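Local coordinates for conserved Archaeal protein (Sulfolobus acidocaldarius, PDB 4OPC) that reduces the double bonds of the geranylgeranyl chains of archaeal membrane lipid precursors, using one bound FAD per subunit, at residues 176-180 against 181-185; 287-291 against 292-296; 439-442 against 443-447; 336-340 against 341-345. All coordinates share one frame; numbering follows the deposited sequence. Where two conformers were deposited one is given.

Contact 1: 176-180 against 181-185; sequences EDLDD and KDADV. With PGT ((1S)-2-{[{[(2R)-2,3-dihydroxypropyl]oxy}(hydroxy)phosphoryl]oxy}-1-[(palmitoyloxy)methyl]ethyl stearate), chain C.
Lys181 and Asp179 meet twice, and a single carboxylate oxygen takes both bonds. Asp179 OD1 accepts the backbone N of Lys181 at 2.8 Å on its anti lone pair, with an N-H...O angle of 164°, forming an Asx turn. The ammonium NZ of Lys181 forms a salt bridge with the same OD1 from the syn side, also at 2.8 Å. The lysine chain doubles back: it is bent at both chi3 (-71°) and chi4 (-50°), which curls NZ round to the carboxylate two residues earlier. The Asp179 side chain therefore clasps both the start and the tip of Lys181, and its rotation is fixed from two sides.

Asp182 N donates to Asp179 O at 2.8 Å, from well above the carbonyl plane, the i to i+3 bond of a type I beta turn with Asp180 and Lys181 at its corners. A water bridges the turn, accepting from Asp179 N and donating to Asp182 OD2, while Asp182 OD1 is engaged by Arg352 in a salt bridge. Leu178 CD1 lies 3.4 Å from Asp182 O and also packs on Ala183 CB.

The turn ends the loop that follows strand 153-156 and delivers the chain into strand 183-193. There Val185 pairs with Ile233 of strand 226-234 and Ala183 with Gly235 just past it, Asp184 pairs with Val270 of strand 261-271, and Leu178 rests on Pro271 and Phe292.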
# COMPACT_ATOMS: atom_id res chain seq x y z
N GLU A 176 0.18 -13.32 10.60
CA GLU A 176 -0.92 -12.41 10.97
C GLU A 176 -1.86 -12.11 9.80
O GLU A 176 -1.41 -11.79 8.69
CB GLU A 176 -0.35 -11.10 11.53
CG GLU A 176 -1.40 -10.11 12.01
CD GLU A 176 -0.86 -8.69 12.23
OE1 GLU A 176 0.38 -8.46 12.15
OE2 GLU A 176 -1.68 -7.80 12.49
N ASP A 177 -3.16 -12.21 10.06
CA ASP A 177 -4.20 -11.96 9.05
C ASP A 177 -4.74 -10.55 9.29
O ASP A 177 -4.30 -9.85 10.20
CB ASP A 177 -5.32 -13.00 9.25
CG ASP A 177 -6.16 -13.27 7.99
OD1 ASP A 177 -6.30 -12.41 7.09
OD2 ASP A 177 -6.73 -14.37 7.93
N LEU A 178 -5.71 -10.13 8.49
CA LEU A 178 -6.32 -8.83 8.77
C LEU A 178 -7.83 -8.91 8.77
O LEU A 178 -8.43 -9.79 8.15
CB LEU A 178 -5.86 -7.74 7.81
CG LEU A 178 -6.49 -7.66 6.42
CD1 LEU A 178 -5.95 -6.45 5.70
CD2 LEU A 178 -6.20 -8.94 5.66
N ASP A 179 -8.43 -7.97 9.49
CA ASP A 179 -9.87 -7.88 9.58
C ASP A 179 -10.42 -7.45 8.21
O ASP A 179 -9.78 -6.67 7.50
CB ASP A 179 -10.25 -6.85 10.64
CG ASP A 179 -11.72 -6.88 10.98
OD1 ASP A 179 -12.53 -6.34 10.20
OD2 ASP A 179 -12.07 -7.44 12.04
N ASP A 180 -11.57 -7.99 7.84
CA ASP A 180 -12.19 -7.64 6.57
C ASP A 180 -12.42 -6.13 6.41
O ASP A 180 -12.39 -5.60 5.32
CB ASP A 180 -13.54 -8.36 6.40
CG ASP A 180 -13.41 -9.86 6.20
OD1 ASP A 180 -12.31 -10.35 5.87
OD2 ASP A 180 -14.43 -10.56 6.36
N LYS A 181 -12.64 -5.44 7.53
CA LYS A 181 -12.86 -4.00 7.49
C LYS A 181 -11.57 -3.21 7.37
O LYS A 181 -11.61 -1.97 7.26
CB LYS A 181 -13.62 -3.54 8.74
CG LYS A 181 -15.08 -4.02 8.78
CD LYS A 181 -15.79 -3.64 10.07
CE LYS A 181 -15.25 -4.45 11.24
NZ LYS A 181 -15.24 -5.91 10.94
N ASP A 182 -10.42 -3.90 7.36
CA ASP A 182 -9.11 -3.24 7.24
C ASP A 182 -8.57 -3.37 5.81
O ASP A 182 -7.35 -3.30 5.59
CB ASP A 182 -8.12 -3.82 8.25
CG ASP A 182 -8.39 -3.38 9.68
OD1 ASP A 182 -9.22 -2.47 9.92
OD2 ASP A 182 -7.78 -3.95 10.59
N ALA A 183 -9.47 -3.52 4.84
CA ALA A 183 -9.10 -3.47 3.43
C ALA A 183 -10.26 -2.89 2.65
O ALA A 183 -11.39 -2.85 3.15
CB ALA A 183 -8.75 -4.87 2.90
N ASP A 184 -9.95 -2.40 1.46
CA ASP A 184 -10.97 -2.00 0.51
C ASP A 184 -10.92 -2.93 -0.70
O ASP A 184 -9.88 -3.51 -1.01
CB ASP A 184 -10.77 -0.53 0.08
CG ASP A 184 -11.33 0.48 1.09
OD1 ASP A 184 -11.33 0.17 2.30
OD2 ASP A 184 -11.77 1.59 0.68
N VAL A 185 -12.04 -3.06 -1.38
CA VAL A 185 -12.02 -3.64 -2.71
C VAL A 185 -12.03 -2.43 -3.62
O VAL A 185 -12.72 -1.43 -3.36
CB VAL A 185 -13.21 -4.59 -2.96
CG1 VAL A 185 -14.51 -3.91 -2.70
CG2 VAL A 185 -13.18 -5.13 -4.39
C48 PGT C . -10.67 6.12 3.19
C47 PGT C . -9.73 4.96 3.43
C46 PGT C . -9.71 4.07 2.21
C45 PGT C . -9.33 4.89 0.99
C44 PGT C . -8.69 4.02 -0.07
C43 PGT C . -9.66 3.79 -1.21
C42 PGT C . -9.06 2.78 -2.16
C41 PGT C . -7.86 3.42 -2.81
C40 PGT C . -7.60 2.82 -4.16
C39 PGT C . -6.94 3.88 -5.01
C38 PGT C . -5.68 4.35 -4.33
C37 PGT C . -5.13 5.53 -5.10
C36 PGT C . -3.82 5.92 -4.47
C35 PGT C . -3.38 7.28 -4.97
C34 PGT C . -2.03 7.61 -4.36
C33 PGT C . -1.67 9.07 -4.54
C32 PGT C . -0.19 9.24 -4.79
C31 PGT C . 0.64 9.19 -3.51
O31 PGT C . 1.56 8.40 -3.46
O2 PGT C . 0.35 10.01 -2.40
C2 PGT C . 1.16 11.16 -2.22
C1 PGT C . 2.49 10.86 -1.55
O3P PGT C . 2.88 9.51 -1.49
P PGT C . 3.05 8.85 -0.05
O1P PGT C . 1.88 9.37 0.75
O2P PGT C . 3.02 7.33 -0.12
O4P PGT C . 4.40 9.27 0.67
C4 PGT C . 5.19 10.36 0.24
C5 PGT C . 6.34 10.61 1.19
O5 PGT C . 7.56 10.51 0.49
C6 PGT C . 6.30 9.60 2.31
O6 PGT C . 7.34 8.66 2.18
C3 PGT C . 0.51 12.17 -1.29
O3 PGT C . -0.67 12.73 -1.82
C11 PGT C . -1.62 13.02 -0.81
O11 PGT C . -1.26 13.57 0.21
C12 PGT C . -3.07 12.65 -1.01
C13 PGT C . -3.96 13.44 -0.07
C14 PGT C . -5.40 13.02 -0.28
C15 PGT C . -5.81 12.01 0.76
C16 PGT C . -7.29 11.70 0.64
C17 PGT C . -7.93 11.84 2.00
C18 PGT C . -9.44 11.84 1.88
C19 PGT C . -10.06 12.29 3.19
C20 PGT C . -9.82 13.77 3.42
C21 PGT C . -11.15 14.48 3.58
C22 PGT C . -11.01 15.65 4.53
C23 PGT C . -12.37 15.94 5.14
C24 PGT C . -12.23 16.91 6.29
C25 PGT C . -12.89 16.34 7.52
C26 PGT C . -11.90 16.34 8.67
O HOH W 1 -6.51 -6.25 10.78

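Contact 2: 287-291 against 292-296; sequences IGDSG and FTVNP. With FDA (dihydroflavine-adenine dinucleotide), chain B.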
# COMPACT_ATOMS: atom_id res chain seq x y z
N ILE A 287 7.00 -8.11 2.68
CA ILE A 287 6.98 -6.75 2.15
C ILE A 287 5.74 -6.49 1.29
O ILE A 287 5.00 -7.42 0.94
CB ILE A 287 8.27 -6.41 1.35
CG1 ILE A 287 8.40 -7.33 0.13
CG2 ILE A 287 9.51 -6.51 2.23
CD1 ILE A 287 9.55 -6.95 -0.79
N GLY A 288 5.51 -5.22 0.95
CA GLY A 288 4.40 -4.86 0.10
C GLY A 288 3.03 -5.15 0.69
O GLY A 288 2.86 -5.20 1.92
N ASP A 289 2.04 -5.34 -0.18
CA ASP A 289 0.68 -5.61 0.28
C ASP A 289 0.62 -6.82 1.22
O ASP A 289 -0.22 -6.84 2.12
CB ASP A 289 -0.29 -5.86 -0.88
CG ASP A 289 -0.68 -4.59 -1.63
OD1 ASP A 289 -0.26 -3.48 -1.25
OD2 ASP A 289 -1.44 -4.72 -2.62
N SER A 290 1.48 -7.82 1.00
CA SER A 290 1.49 -8.97 1.90
C SER A 290 1.81 -8.58 3.33
O SER A 290 1.36 -9.23 4.26
CB SER A 290 2.51 -10.00 1.40
OG SER A 290 2.47 -11.15 2.23
N GLY A 291 2.59 -7.51 3.49
CA GLY A 291 2.93 -6.98 4.81
C GLY A 291 2.10 -5.77 5.20
O GLY A 291 2.43 -5.08 6.16
N PHE A 292 1.05 -5.50 4.44
CA PHE A 292 0.12 -4.38 4.69
C PHE A 292 0.83 -3.02 4.68
O PHE A 292 0.63 -2.21 5.59
CB PHE A 292 -0.65 -4.55 6.02
CG PHE A 292 -1.26 -5.92 6.21
CD1 PHE A 292 -1.82 -6.62 5.14
CD2 PHE A 292 -1.28 -6.50 7.47
CE1 PHE A 292 -2.39 -7.86 5.33
CE2 PHE A 292 -1.83 -7.75 7.66
CZ PHE A 292 -2.38 -8.43 6.59
N THR A 293 1.62 -2.74 3.65
CA THR A 293 2.38 -1.48 3.59
C THR A 293 1.62 -0.24 3.05
O THR A 293 2.16 0.86 2.99
CB THR A 293 3.70 -1.68 2.84
OG1 THR A 293 3.45 -2.30 1.57
CG2 THR A 293 4.62 -2.59 3.65
N VAL A 294 0.35 -0.40 2.72
CA VAL A 294 -0.39 0.64 2.04
C VAL A 294 -0.79 1.78 2.99
O VAL A 294 -1.16 1.54 4.15
CB VAL A 294 -1.65 0.02 1.44
CG1 VAL A 294 -2.51 1.07 0.75
CG2 VAL A 294 -1.25 -1.08 0.47
N ASN A 295 -0.71 3.02 2.50
CA ASN A 295 -1.20 4.18 3.25
C ASN A 295 -2.70 4.04 3.57
O ASN A 295 -3.52 3.92 2.66
CB ASN A 295 -0.98 5.45 2.42
CG ASN A 295 -1.27 6.70 3.19
OD1 ASN A 295 -2.42 6.98 3.55
ND2 ASN A 295 -0.23 7.48 3.46
N PRO A 296 -3.07 4.02 4.86
CA PRO A 296 -4.48 3.74 5.18
C PRO A 296 -5.47 4.84 4.80
O PRO A 296 -6.67 4.56 4.69
CB PRO A 296 -4.47 3.57 6.71
CG PRO A 296 -3.06 3.15 7.02
CD PRO A 296 -2.20 3.89 6.03
PA FDA B . 1.39 -7.09 -6.22
O1A FDA B . 0.07 -7.70 -5.99
O2A FDA B . 1.48 -5.97 -7.25
O5B FDA B . 2.41 -8.22 -6.67
C5B FDA B . 2.38 -9.52 -6.04
C4B FDA B . 2.99 -10.50 -7.01
O4B FDA B . 3.17 -11.77 -6.36
C3B FDA B . 2.17 -10.76 -8.28
O3B FDA B . 2.90 -10.42 -9.45
C2B FDA B . 1.78 -12.25 -8.16
O2B FDA B . 1.73 -12.90 -9.43
C1B FDA B . 2.91 -12.80 -7.31
N9A FDA B . 2.64 -14.00 -6.53
C8A FDA B . 1.67 -14.16 -5.57
N7A FDA B . 1.70 -15.33 -4.97
C5A FDA B . 2.77 -15.97 -5.57
C6A FDA B . 3.37 -17.23 -5.34
N6A FDA B . 2.99 -18.07 -4.38
N1A FDA B . 4.46 -17.54 -6.07
C2A FDA B . 4.88 -16.68 -7.01
N3A FDA B . 4.42 -15.46 -7.28
C4A FDA B . 3.38 -15.15 -6.50
N1 FDA B . -1.10 2.35 -5.08
C2 FDA B . -0.46 3.49 -5.50
O2 FDA B . 0.67 3.77 -5.10
N3 FDA B . -1.10 4.27 -6.43
C4 FDA B . -2.39 4.11 -6.90
O4 FDA B . -2.79 4.81 -7.82
C4X FDA B . -3.03 2.96 -6.38
N5 FDA B . -4.30 2.67 -6.80
C5X FDA B . -4.83 1.42 -6.59
C6 FDA B . -5.99 1.02 -7.25
C7 FDA B . -6.49 -0.27 -7.13
C7M FDA B . -7.67 -0.68 -7.96
C8 FDA B . -5.84 -1.18 -6.28
C8M FDA B . -6.33 -2.61 -6.18
C9 FDA B . -4.69 -0.78 -5.60
C9A FDA B . -4.16 0.49 -5.77
N10 FDA B . -2.97 0.92 -5.13
C10 FDA B . -2.37 2.09 -5.53
C1' FDA B . -2.19 -0.00 -4.27
C2' FDA B . -1.03 -0.63 -5.07
O2' FDA B . -1.48 -1.08 -6.35
C3' FDA B . -0.44 -1.83 -4.31
O3' FDA B . -0.23 -1.43 -2.96
C4' FDA B . 0.90 -2.34 -4.84
O4' FDA B . 0.88 -2.53 -6.25
C5' FDA B . 1.30 -3.63 -4.15
O5' FDA B . 2.52 -4.14 -4.74
P FDA B . 3.05 -5.58 -4.31
O1P FDA B . 4.30 -5.80 -5.07
O2P FDA B . 3.09 -5.73 -2.80
O3P FDA B . 1.91 -6.60 -4.78
O HOH W 2 2.08 -1.78 -0.68
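Asp289 and Val294 meet beside the ribityl chain of the flavin cofactor, with Asp289 OD1 only 3.1 Å from Val294 CG2. The aspartate has CG anti to its own carbonyl carbon (chi1 -75°), which carries the carboxylate to the cofactor: FDA O3' donates to Asp289 OD1 at 2.7 Å. Val294 turns CG2 to the same place, 3.6 Å from FDA O3'. Thr293 holds OG1 between its backbone N and carbonyl carbon (chi1 53°). From there Thr293 OG1 donates to a water 2.7 Å away, and that water donates in turn to Asp289 OD1. The Phe292 ring lies away from the cofactor, with Ser290 O over one face, offset toward the rim.

The backbone is wound tightly beneath these side chains, with a positive phi of 59° at Phe292. Gly288 O accepts from Thr293 N at 3.3 Å and from Gly291 N, the two donors arriving from opposite faces of its plane, and Phe292 N donates to Asp289 O at 3.0 Å.

Asp289 therefore grips FAD at two points, since its backbone N also donates to phosphate oxygen FDA O2P at 2.8 Å. The chemistry implies a clamp in which the amide meets the anionic diphosphate while the carboxylate, further along, takes a ribityl hydroxyl.

Contact 3: 439-442 against 443-447; sequences REVD and NVLTE
The carboxamide of Asn443 lies against the carbonyl of Arg439 one turn back, its CG 3.2 Å from Arg439 O. No hydrogen bond results: ND2 is 3.4 Å from Arg439 O but badly angled. The carbonyl oxygen instead takes the backbone N of Asn443 at 2.9 Å. The carboxylate of Asp442 is hydrogen-bonded through OD1 to Tyr277 OH.

Regular i to i+4 bonding continues with Val444 N to Glu440 O and with Leu445 N to Val441 O, the latter at 3.0 Å and with an N-H...O angle of 163°. Asp442 O is held by two donors of a single residue. Thr446 N approaches Asp442 O nearly along the C=O axis at 2.8 Å, and Thr446 OG1 reaches the same Asp442 O from above the carbonyl plane at 3.0 Å. The threonine hydroxyl is folded back over the preceding turn because OG1 sits beside its own backbone N (chi1 -62°).

On the buried face, Val441 and Leu445 lie side by side and point the same way, CG1 to CD1 4.1 Å apart. Leu445 continues onto Ile350 and Arg353 of helix 332-357, and Val444 meets Leu423 of helix 410-425.

Chemically this part of helix 434-452 has two sides: an apolar stripe turned to its neighbouring helices, and an exposed side where Thr446 spends its hydroxyl on the helix's own backbone.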
# COMPACT_ATOMS: atom_id res chain seq x y z
N ARG A 439 0.02 -5.89 22.24
CA ARG A 439 -1.18 -5.79 23.07
C ARG A 439 -1.49 -4.33 23.40
O ARG A 439 -2.65 -3.93 23.44
CB ARG A 439 -1.06 -6.66 24.32
CG ARG A 439 -1.03 -8.15 24.01
CD ARG A 439 -1.08 -9.02 25.26
NE ARG A 439 0.18 -9.02 26.00
CZ ARG A 439 1.19 -9.85 25.77
NH1 ARG A 439 1.09 -10.76 24.81
NH2 ARG A 439 2.29 -9.78 26.50
N GLU A 440 -0.46 -3.52 23.61
CA GLU A 440 -0.66 -2.09 23.82
C GLU A 440 -1.31 -1.43 22.60
O GLU A 440 -2.22 -0.62 22.74
CB GLU A 440 0.66 -1.38 24.12
CG GLU A 440 1.26 -1.66 25.47
CD GLU A 440 2.46 -0.77 25.73
OE1 GLU A 440 3.60 -1.20 25.44
OE2 GLU A 440 2.27 0.36 26.22
N VAL A 441 -0.83 -1.78 21.41
CA VAL A 441 -1.37 -1.20 20.19
C VAL A 441 -2.82 -1.63 19.99
O VAL A 441 -3.69 -0.80 19.71
CB VAL A 441 -0.53 -1.59 18.95
CG1 VAL A 441 -1.19 -1.05 17.69
CG2 VAL A 441 0.89 -1.06 19.09
N ASP A 442 -3.07 -2.93 20.17
CA ASP A 442 -4.42 -3.47 20.06
C ASP A 442 -5.37 -2.76 21.02
O ASP A 442 -6.50 -2.44 20.66
CB ASP A 442 -4.44 -4.98 20.32
CG ASP A 442 -3.89 -5.78 19.15
OD1 ASP A 442 -3.92 -5.27 18.01
OD2 ASP A 442 -3.46 -6.93 19.36
N ASN A 443 -4.91 -2.51 22.25
CA ASN A 443 -5.75 -1.80 23.21
C ASN A 443 -6.10 -0.38 22.77
O ASN A 443 -7.25 0.06 22.92
CB ASN A 443 -5.12 -1.80 24.61
CG ASN A 443 -5.12 -3.17 25.26
OD1 ASN A 443 -5.84 -4.07 24.82
ND2 ASN A 443 -4.32 -3.33 26.31
N VAL A 444 -5.13 0.34 22.21
CA VAL A 444 -5.39 1.68 21.70
C VAL A 444 -6.46 1.63 20.61
O VAL A 444 -7.39 2.43 20.60
CB VAL A 444 -4.10 2.33 21.14
CG1 VAL A 444 -4.43 3.60 20.36
CG2 VAL A 444 -3.12 2.61 22.26
N LEU A 445 -6.34 0.66 19.71
CA LEU A 445 -7.31 0.51 18.63
C LEU A 445 -8.70 0.11 19.13
O LEU A 445 -9.70 0.67 18.69
CB LEU A 445 -6.80 -0.51 17.61
CG LEU A 445 -5.54 -0.07 16.87
CD1 LEU A 445 -4.97 -1.23 16.08
CD2 LEU A 445 -5.84 1.08 15.94
N THR A 446 -8.76 -0.84 20.06
CA THR A 446 -10.02 -1.27 20.65
C THR A 446 -10.75 -0.10 21.30
O THR A 446 -11.95 0.11 21.08
CB THR A 446 -9.81 -2.38 21.70
OG1 THR A 446 -9.24 -3.54 21.06
CG2 THR A 446 -11.14 -2.77 22.35
N GLU A 447 -10.02 0.66 22.12
CA GLU A 447 -10.61 1.82 22.78
C GLU A 447 -11.04 2.88 21.77
O GLU A 447 -12.09 3.50 21.93
CB GLU A 447 -9.62 2.43 23.78
CG GLU A 447 -9.27 1.55 24.95
CD GLU A 447 -8.27 2.21 25.88
OE1 GLU A 447 -8.40 3.43 26.13
OE2 GLU A 447 -7.35 1.51 26.36

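Contact 4: 336-340 against 341-345; sequences CYVNE and YGAKQ. With PGT ((1S)-2-{[{[(2R)-2,3-dihydroxypropyl]oxy}(hydroxy)phosphoryl]oxy}-1-[(palmitoyloxy)methyl]ethyl stearate), chain C.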
# COMPACT_ATOMS: atom_id res chain seq x y z
N CYS A 336 13.72 -0.15 10.35
CA CYS A 336 13.81 0.67 9.14
C CYS A 336 12.43 1.03 8.62
O CYS A 336 12.13 2.21 8.39
CB CYS A 336 14.61 -0.08 8.06
SG CYS A 336 14.62 0.64 6.35
N TYR A 337 11.57 0.03 8.46
CA TYR A 337 10.26 0.31 7.87
C TYR A 337 9.37 1.18 8.74
O TYR A 337 8.72 2.10 8.23
CB TYR A 337 9.51 -0.97 7.45
CG TYR A 337 8.28 -0.60 6.70
CD1 TYR A 337 8.35 -0.21 5.37
CD2 TYR A 337 7.04 -0.54 7.33
CE1 TYR A 337 7.21 0.20 4.68
CE2 TYR A 337 5.91 -0.13 6.65
CZ TYR A 337 6.01 0.24 5.33
OH TYR A 337 4.90 0.67 4.63
N VAL A 338 9.34 0.92 10.04
CA VAL A 338 8.57 1.77 10.95
C VAL A 338 9.07 3.21 10.92
O VAL A 338 8.27 4.15 10.86
CB VAL A 338 8.54 1.19 12.38
CG1 VAL A 338 7.94 2.19 13.35
CG2 VAL A 338 7.75 -0.12 12.40
N ASN A 339 10.39 3.41 10.90
CA ASN A 339 10.92 4.76 10.81
C ASN A 339 10.58 5.45 9.49
O ASN A 339 10.25 6.64 9.47
CB ASN A 339 12.44 4.77 11.00
CG ASN A 339 12.85 4.49 12.44
OD1 ASN A 339 12.06 4.64 13.36
ND2 ASN A 339 14.11 4.11 12.62
N GLU A 340 10.64 4.72 8.39
CA GLU A 340 10.46 5.33 7.07
C GLU A 340 9.00 5.54 6.68
O GLU A 340 8.72 6.43 5.87
CB GLU A 340 11.15 4.49 5.98
CG GLU A 340 12.67 4.37 6.11
CD GLU A 340 13.41 5.68 5.85
OE1 GLU A 340 12.78 6.64 5.35
OE2 GLU A 340 14.61 5.75 6.15
N TYR A 341 8.09 4.73 7.20
CA TYR A 341 6.69 4.79 6.78
C TYR A 341 5.69 4.20 7.78
O TYR A 341 4.57 4.70 7.90
CB TYR A 341 6.51 4.09 5.42
CG TYR A 341 5.38 4.63 4.59
CD1 TYR A 341 5.58 5.71 3.74
CD2 TYR A 341 4.11 4.05 4.63
CE1 TYR A 341 4.55 6.20 2.95
CE2 TYR A 341 3.07 4.54 3.86
CZ TYR A 341 3.29 5.62 3.02
OH TYR A 341 2.28 6.12 2.23
N GLY A 342 6.08 3.14 8.48
CA GLY A 342 5.12 2.39 9.29
C GLY A 342 4.50 3.12 10.46
O GLY A 342 3.32 2.92 10.75
N ALA A 343 5.26 3.98 11.13
CA ALA A 343 4.72 4.74 12.26
C ALA A 343 3.65 5.70 11.76
O ALA A 343 2.57 5.83 12.36
CB ALA A 343 5.83 5.50 12.98
N LYS A 344 3.94 6.37 10.65
CA LYS A 344 2.94 7.20 9.99
C LYS A 344 1.70 6.41 9.61
O LYS A 344 0.57 6.88 9.80
CB LYS A 344 3.54 7.83 8.73
CG LYS A 344 2.48 8.25 7.73
CD LYS A 344 3.07 9.02 6.61
CE LYS A 344 4.06 8.19 5.85
NZ LYS A 344 4.57 9.03 4.76
N GLN A 345 1.89 5.21 9.07
CA GLN A 345 0.77 4.35 8.72
C GLN A 345 -0.12 4.08 9.91
O GLN A 345 -1.34 4.07 9.78
CB GLN A 345 1.27 2.99 8.25
CG GLN A 345 1.37 2.81 6.79
CD GLN A 345 1.81 1.40 6.48
OE1 GLN A 345 3.00 1.12 6.43
NE2 GLN A 345 0.86 0.49 6.31
C48 PGT C . -10.67 6.12 3.19
C47 PGT C . -9.73 4.96 3.43
C46 PGT C . -9.71 4.07 2.21
C45 PGT C . -9.33 4.89 0.99
C44 PGT C . -8.69 4.02 -0.07
C43 PGT C . -9.66 3.79 -1.21
C42 PGT C . -9.06 2.78 -2.16
C41 PGT C . -7.86 3.42 -2.81
C40 PGT C . -7.60 2.82 -4.16
C39 PGT C . -6.94 3.88 -5.01
C38 PGT C . -5.68 4.35 -4.33
C37 PGT C . -5.13 5.53 -5.10
C36 PGT C . -3.82 5.92 -4.47
C35 PGT C . -3.38 7.28 -4.97
C34 PGT C . -2.03 7.61 -4.36
C33 PGT C . -1.67 9.07 -4.54
C32 PGT C . -0.19 9.24 -4.79
C31 PGT C . 0.64 9.19 -3.51
O31 PGT C . 1.56 8.40 -3.46
O2 PGT C . 0.35 10.01 -2.40
C2 PGT C . 1.16 11.16 -2.22
C1 PGT C . 2.49 10.86 -1.55
O3P PGT C . 2.88 9.51 -1.49
P PGT C . 3.05 8.85 -0.05
O1P PGT C . 1.88 9.37 0.75
O2P PGT C . 3.02 7.33 -0.12
O4P PGT C . 4.40 9.27 0.67
C4 PGT C . 5.19 10.36 0.24
C5 PGT C . 6.34 10.61 1.19
O5 PGT C . 7.56 10.51 0.49
C6 PGT C . 6.30 9.60 2.31
O6 PGT C . 7.34 8.66 2.18
C3 PGT C . 0.51 12.17 -1.29
O3 PGT C . -0.67 12.73 -1.82
C11 PGT C . -1.62 13.02 -0.81
O11 PGT C . -1.26 13.57 0.21
C12 PGT C . -3.07 12.65 -1.01
C13 PGT C . -3.96 13.44 -0.07
C14 PGT C . -5.40 13.02 -0.28
C15 PGT C . -5.81 12.01 0.76
C16 PGT C . -7.29 11.70 0.64
C17 PGT C . -7.93 11.84 2.00
C18 PGT C . -9.44 11.84 1.88
C19 PGT C . -10.06 12.29 3.19
C20 PGT C . -9.82 13.77 3.42
C21 PGT C . -11.15 14.48 3.58
C22 PGT C . -11.01 15.65 4.53
C23 PGT C . -12.37 15.94 5.14
C24 PGT C . -12.23 16.91 6.29
C25 PGT C . -12.89 16.34 7.52
C26 PGT C . -11.90 16.34 8.67
O HOH W 3 6.77 6.58 9.75
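Tyr337 and Gln345 are brought together by two torsions: the tyrosine ring is swung anti to the backbone N (chi1 -173°), and the glutamine takes an unusual chi1 of -97° with an extended chain beyond CG. The phenol OH of Tyr337 then donates to Gln345 OE1 at 2.7 Å, from above the amide's carbonyl plane, while OE1 itself lies in the plane of the ring at its edge; ring and amide planes stand 85° apart. Gln345 NE2 is hydrogen-bonded to Phe292 O.

Tyr341 runs alongside Tyr337, with Tyr337 CZ 3.9 Å from Tyr341 CB. The helix widens here into a pi-type turn. Gly342 N bonds to Tyr337 O at 2.8 Å, and Tyr341 N also donates to that oxygen, from the opposite face of its plane. Ala343 N reaches Val338 O at 3.0 Å, again five residues back. A water bridges Val338 O to Lys344 N.

One face of the Tyr341 ring carries Lys344 CE, and Tyr341 OH donates to phosphate oxygen PGT O2P at 2.7 Å. Asn295 also meets this hydroxyl, and His56 and His298 bind the same lipid. The chemistry implies a polar headgroup site; the pi-type turn probably helps to place Tyr341 at the phosphate.

Contacts 2 and 4, with centres 11 Å apart, join cofactor to lipid. Gln345 NE2 reaches Phe292 O at 2.8 Å, a probable hydrogen bond, and Asn295 ND2 lies 3.1 Å from Tyr341 OH, likewise probably bonded. Contact 2 meets the cofactor through Asp289 and the lipid through Asn295 and Pro296; contact 4 meets the lipid phosphate. Contact 1, also 11 Å from contact 2 between centres, packs on Phe292 there, with Leu178 CB 3.7 Å from Phe292 CZ. It shares the lipid with contact 4 through Asp184, which meets an acyl chain, although their nearest atoms are about 9 Å apart. Contact 3 touches none of them; its nearest atoms lie about 6 Å from contact 1.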